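Long-range contact in WbbZ protein (Klebsiella pneumoniae subsp. pneumoniae NTUH-K2044, PDB 6X1L), which is of unknown function but probably acts as a polysaccharide pyruvyl transferase with a GT-B-like architecture: residues G36-R48 against D148-L160. Numbering follows the deposited sequence.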
loop_
_atom_site.group_PDB
_atom_site.type_symbol
_atom_site.label_atom_id
_atom_site.label_comp_id
_atom_site.label_asym_id
_atom_site.label_seq_id
_atom_site.Cartn_x
_atom_site.Cartn_y
_atom_site.Cartn_z
ATOM N N GLY A 36 -2.376 2.202 -10.071
ATOM C CA GLY A 36 -0.978 2.291 -9.696
ATOM C C GLY A 36 -0.114 1.272 -10.407
ATOM O O GLY A 36 1.071 1.519 -10.648
ATOM N N VAL A 37 -0.683 0.111 -10.737
ATOM C CA VAL A 37 0.050 -0.887 -11.511
ATOM C C VAL A 37 0.322 -0.376 -12.922
ATOM O O VAL A 37 1.415 -0.576 -13.468
ATOM C CB VAL A 37 -0.724 -2.217 -11.534
ATOM C CG1 VAL A 37 0.036 -3.254 -12.334
ATOM C CG2 VAL A 37 -0.982 -2.707 -10.105
ATOM N N ILE A 38 -0.662 0.284 -13.537
ATOM C CA ILE A 38 -0.453 0.850 -14.872
ATOM C C ILE A 38 0.667 1.878 -14.834
ATOM O O ILE A 38 1.529 1.913 -15.721
ATOM C CB ILE A 38 -1.758 1.466 -15.410
ATOM C CG1 ILE A 38 -2.863 0.413 -15.461
ATOM C CG2 ILE A 38 -1.536 2.063 -16.808
ATOM C CD1 ILE A 38 -4.165 0.924 -16.026
ATOM N N ALA A 39 0.696 2.705 -13.786
ATOM C CA ALA A 39 1.724 3.733 -13.694
ATOM C C ALA A 39 3.098 3.116 -13.477
ATOM O O ALA A 39 4.072 3.510 -14.131
ATOM C CB ALA A 39 1.382 4.722 -12.584
ATOM N N SER A 40 3.198 2.149 -12.555
ATOM C CA SER A 40 4.462 1.447 -12.343
ATOM C C SER A 40 5.014 0.916 -13.661
ATOM O O SER A 40 6.178 1.149 -14.002
ATOM C CB SER A 40 4.268 0.295 -11.351
ATOM O OG SER A 40 3.668 0.746 -10.149
ATOM N N ALA A 41 4.181 0.194 -14.412
ATOM C CA ALA A 41 4.606 -0.355 -15.697
ATOM C C ALA A 41 4.947 0.737 -16.702
ATOM O O ALA A 41 5.842 0.556 -17.535
ATOM C CB ALA A 41 3.516 -1.265 -16.259
ATOM N N THR A 42 4.249 1.871 -16.648
ATOM C CA THR A 42 4.590 2.977 -17.536
ATOM C C THR A 42 5.947 3.567 -17.177
ATOM O O THR A 42 6.730 3.922 -18.065
ATOM C CB THR A 42 3.501 4.048 -17.482
ATOM O OG1 THR A 42 2.236 3.454 -17.795
ATOM C CG2 THR A 42 3.786 5.150 -18.492
ATOM N N TYR A 43 6.257 3.663 -15.880
ATOM C CA TYR A 43 7.579 4.141 -15.491
ATOM C C TYR A 43 8.659 3.152 -15.908
ATOM O O TYR A 43 9.741 3.557 -16.346
ATOM C CB TYR A 43 7.619 4.411 -13.983
ATOM C CG TYR A 43 6.684 5.528 -13.572
ATOM C CD1 TYR A 43 6.695 6.744 -14.243
ATOM C CD2 TYR A 43 5.769 5.358 -12.541
ATOM C CE1 TYR A 43 5.837 7.768 -13.888
ATOM C CE2 TYR A 43 4.903 6.376 -12.175
ATOM C CZ TYR A 43 4.942 7.579 -12.854
ATOM O OH TYR A 43 4.083 8.594 -12.496
ATOM N N ASP A 44 8.383 1.850 -15.782
ATOM C CA ASP A 44 9.311 0.844 -16.290
ATOM C C ASP A 44 9.501 0.993 -17.794
ATOM O O ASP A 44 10.615 0.844 -18.309
ATOM C CB ASP A 44 8.797 -0.557 -15.956
ATOM C CG ASP A 44 8.737 -0.818 -14.455
ATOM O OD1 ASP A 44 9.213 0.038 -13.685
ATOM O OD2 ASP A 44 8.210 -1.874 -14.049
ATOM N N PHE A 45 8.418 1.293 -18.511
ATOM C CA PHE A 45 8.492 1.442 -19.962
ATOM C C PHE A 45 9.330 2.654 -20.357
ATOM O O PHE A 45 10.140 2.577 -21.287
ATOM C CB PHE A 45 7.081 1.546 -20.532
ATOM C CG PHE A 45 7.041 1.915 -21.992
ATOM C CD1 PHE A 45 7.195 0.950 -22.967
ATOM C CD2 PHE A 45 6.843 3.227 -22.381
ATOM C CE1 PHE A 45 7.154 1.287 -24.309
ATOM C CE2 PHE A 45 6.809 3.568 -23.717
ATOM C CZ PHE A 45 6.962 2.599 -24.682
ATOM N N PHE A 46 9.151 3.782 -19.664
ATOM C CA PHE A 46 9.949 4.969 -19.957
ATOM C C PHE A 46 11.430 4.718 -19.709
ATOM O O PHE A 46 12.277 5.084 -20.533
ATOM C CB PHE A 46 9.472 6.148 -19.109
ATOM C CG PHE A 46 8.130 6.687 -19.512
ATOM C CD1 PHE A 46 7.647 6.498 -20.795
ATOM C CD2 PHE A 46 7.353 7.392 -18.604
ATOM C CE1 PHE A 46 6.413 6.998 -21.168
ATOM C CE2 PHE A 46 6.120 7.895 -18.969
ATOM C CZ PHE A 46 5.648 7.698 -20.255
ATOM N N GLU A 47 11.764 4.101 -18.575
ATOM C CA GLU A 47 13.166 3.889 -18.237
ATOM C C GLU A 47 13.830 2.915 -19.202
ATOM O O GLU A 47 14.995 3.099 -19.573
ATOM C CB GLU A 47 13.289 3.387 -16.796
ATOM C CG GLU A 47 12.815 4.384 -15.750
ATOM C CD GLU A 47 12.994 3.870 -14.328
ATOM O OE1 GLU A 47 12.393 4.454 -13.399
ATOM O OE2 GLU A 47 13.732 2.880 -14.141
ATOM N N ARG A 48 13.105 1.878 -19.627
ATOM C CA ARG A 48 13.712 0.871 -20.491
ATOM C C ARG A 48 13.944 1.399 -21.901
ATOM O O ARG A 48 14.832 0.904 -22.607
ATOM C CB ARG A 48 12.841 -0.384 -20.524
ATOM C CG ARG A 48 13.555 -1.609 -21.062
ATOM C CD ARG A 48 12.944 -2.064 -22.367
ATOM N NE ARG A 48 11.567 -2.509 -22.183
ATOM C CZ ARG A 48 10.782 -2.932 -23.168
ATOM N NH1 ARG A 48 11.236 -2.967 -24.413
ATOM N NH2 ARG A 48 9.543 -3.320 -22.905
ATOM N N ASP A 148 -1.327 -4.167 -25.882
ATOM C CA ASP A 148 -1.656 -4.635 -24.542
ATOM C C ASP A 148 -1.696 -3.485 -23.542
ATOM O O ASP A 148 -0.988 -2.483 -23.680
ATOM C CB ASP A 148 -0.641 -5.680 -24.078
ATOM C CG ASP A 148 -0.817 -7.013 -24.773
ATOM O OD1 ASP A 148 -1.975 -7.457 -24.929
ATOM O OD2 ASP A 148 0.203 -7.616 -25.168
ATOM N N ASP A 149 -2.547 -3.641 -22.527
ATOM C CA ASP A 149 -2.491 -2.786 -21.347
ATOM C C ASP A 149 -1.050 -2.654 -20.869
ATOM O O ASP A 149 -0.246 -3.582 -21.001
ATOM C CB ASP A 149 -3.372 -3.367 -20.236
ATOM C CG ASP A 149 -3.359 -2.522 -18.964
ATOM O OD1 ASP A 149 -4.159 -1.565 -18.863
ATOM O OD2 ASP A 149 -2.550 -2.821 -18.058
HETATM N N MSE A 150 -0.716 -1.482 -20.337
HETATM C CA MSE A 150 0.655 -1.196 -19.916
HETATM C C MSE A 150 1.196 -2.221 -18.913
HETATM O O MSE A 150 2.389 -2.537 -18.932
HETATM C CB MSE A 150 0.758 0.206 -19.305
HETATM C CG MSE A 150 0.545 1.350 -20.280
HETATM SE SE MSE A 150 1.770 1.316 -21.802
HETATM C CE MSE A 150 3.463 1.568 -20.872
ATOM N N ALA A 151 0.319 -2.754 -18.055
ATOM C CA ALA A 151 0.777 -3.649 -16.993
ATOM C C ALA A 151 1.499 -4.875 -17.533
ATOM O O ALA A 151 2.307 -5.471 -16.815
ATOM C CB ALA A 151 -0.394 -4.084 -16.111
ATOM N N PHE A 152 1.255 -5.262 -18.786
ATOM C CA PHE A 152 2.043 -6.359 -19.330
ATOM C C PHE A 152 3.499 -5.965 -19.545
ATOM O O PHE A 152 4.348 -6.851 -19.695
ATOM C CB PHE A 152 1.393 -6.872 -20.619
ATOM C CG PHE A 152 0.033 -7.478 -20.391
ATOM C CD1 PHE A 152 -0.092 -8.805 -19.996
ATOM C CD2 PHE A 152 -1.113 -6.714 -20.524
ATOM C CE1 PHE A 152 -1.337 -9.363 -19.758
ATOM C CE2 PHE A 152 -2.364 -7.265 -20.293
ATOM C CZ PHE A 152 -2.475 -8.592 -19.908
ATOM N N TYR A 153 3.814 -4.668 -19.513
ATOM C CA TYR A 153 5.191 -4.185 -19.567
ATOM C C TYR A 153 5.879 -4.173 -18.207
ATOM O O TYR A 153 7.029 -3.731 -18.123
ATOM C CB TYR A 153 5.245 -2.766 -20.144
ATOM C CG TYR A 153 5.249 -2.698 -21.656
ATOM C CD1 TYR A 153 6.442 -2.752 -22.368
ATOM C CD2 TYR A 153 4.065 -2.564 -22.368
ATOM C CE1 TYR A 153 6.456 -2.686 -23.748
ATOM C CE2 TYR A 153 4.067 -2.495 -23.750
ATOM C CZ TYR A 153 5.267 -2.557 -24.432
ATOM O OH TYR A 153 5.277 -2.491 -25.806
ATOM N N LEU A 154 5.210 -4.627 -17.150
ATOM C CA LEU A 154 5.780 -4.538 -15.807
ATOM C C LEU A 154 7.064 -5.354 -15.711
ATOM O O LEU A 154 7.092 -6.535 -16.063
ATOM C CB LEU A 154 4.759 -5.024 -14.780
ATOM C CG LEU A 154 5.038 -4.754 -13.297
ATOM C CD1 LEU A 154 4.898 -3.274 -12.985
ATOM C CD2 LEU A 154 4.092 -5.580 -12.443
ATOM N N ASP A 155 8.134 -4.715 -15.235
ATOM C CA ASP A 155 9.414 -5.387 -15.004
ATOM C C ASP A 155 9.298 -6.203 -13.718
ATOM O O ASP A 155 9.779 -5.819 -12.648
ATOM C CB ASP A 155 10.546 -4.370 -14.936
ATOM C CG ASP A 155 11.909 -5.019 -14.834
ATOM O OD1 ASP A 155 11.994 -6.257 -14.984
ATOM O OD2 ASP A 155 12.895 -4.291 -14.597
ATOM N N LEU A 156 8.683 -7.381 -13.852
ATOM C CA LEU A 156 8.114 -8.093 -12.712
ATOM C C LEU A 156 9.151 -8.454 -11.654
ATOM O O LEU A 156 8.837 -8.453 -10.459
ATOM C CB LEU A 156 7.403 -9.353 -13.207
ATOM C CG LEU A 156 6.618 -10.190 -12.198
ATOM C CD1 LEU A 156 5.493 -9.371 -11.586
ATOM C CD2 LEU A 156 6.072 -11.440 -12.868
ATOM N N ASN A 157 10.385 -8.757 -12.057
ATOM C CA ASN A 157 11.328 -9.350 -11.116
ATOM C C ASN A 157 11.791 -8.381 -10.036
ATOM O O ASN A 157 12.290 -8.830 -8.997
ATOM C CB ASN A 157 12.531 -9.916 -11.867
ATOM C CG ASN A 157 12.209 -11.214 -12.577
ATOM O OD1 ASN A 157 11.640 -11.212 -13.667
ATOM N ND2 ASN A 157 12.565 -12.334 -11.957
ATOM N N LYS A 158 11.636 -7.075 -10.237
ATOM C CA LYS A 158 12.018 -6.127 -9.201
ATOM C C LYS A 158 10.894 -5.853 -8.210
ATOM O O LYS A 158 11.104 -5.107 -7.248
ATOM C CB LYS A 158 12.505 -4.814 -9.820
ATOM C CG LYS A 158 11.437 -3.988 -10.491
ATOM C CD LYS A 158 12.048 -2.725 -11.072
ATOM C CE LYS A 158 11.008 -1.878 -11.778
ATOM N NZ LYS A 158 11.612 -0.647 -12.350
ATOM N N TYR A 159 9.718 -6.446 -8.413
ATOM C CA TYR A 159 8.597 -6.329 -7.492
ATOM C C TYR A 159 8.397 -7.567 -6.628
ATOM O O TYR A 159 7.667 -7.497 -5.634
ATOM C CB TYR A 159 7.301 -6.058 -8.267
ATOM C CG TYR A 159 7.327 -4.810 -9.114
ATOM C CD1 TYR A 159 7.842 -4.834 -10.410
ATOM C CD2 TYR A 159 6.822 -3.610 -8.633
ATOM C CE1 TYR A 159 7.869 -3.697 -11.188
ATOM C CE2 TYR A 159 6.839 -2.461 -9.412
ATOM C CZ TYR A 159 7.364 -2.514 -10.690
ATOM O OH TYR A 159 7.392 -1.378 -11.471
ATOM N N LEU A 160 9.015 -8.692 -6.984
ATOM C CA LEU A 160 8.716 -9.961 -6.339
ATOM C C LEU A 160 9.353 -10.041 -4.957
ATOM O O LEU A 160 10.460 -9.543 -4.732
ATOM C CB LEU A 160 9.205 -11.124 -7.204
ATOM C CG LEU A 160 8.640 -11.197 -8.625
ATOM C CD1 LEU A 160 9.232 -12.373 -9.394
ATOM C CD2 LEU A 160 7.121 -11.278 -8.606
#
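D44 on helix 33-48 grips three residues of the linker that joins the two parallel sheets of this probably GT-B-like fold. D44 OD2 takes two hydrogen bonds from opposite faces of the carboxylate plane, both somewhat tilted out of it: Y159 OH comes on the syn side at 2.7 Å. D155 N reaches D44 OD2 on the anti side at 3.1 Å, with an N-H...O angle of 162°. The straight chain of K158 brings NZ above the carboxylate plane to form a salt bridge with D44 OD1, 2.8 Å away. R207 of helix 203-218 adds a second salt bridge to D44 OD1. One turn back, A41 CB sits tightly on M150 O at 3.2 Å, and L154 CD1 packs on A41 CB at 4.1 Å. Selenomethionine M150 doubles back along its chain, setting M150 CE 3.6 Å from F45 CB. F45, its CG anti to the backbone N (chi1 171°), turns a ring edge to one face of Y153 in a T-shaped stack, planes 77° apart. R48 NH2 reaches the edge of that tyrosine ring; helix 6-21 packs on F45 and Y153, and its D12 salt-bridges R48. Farther out, D149, salt-bridged through OD1 to R125, makes an Asx turn, D149 OD2 accepting from A151 N at 2.9 Å.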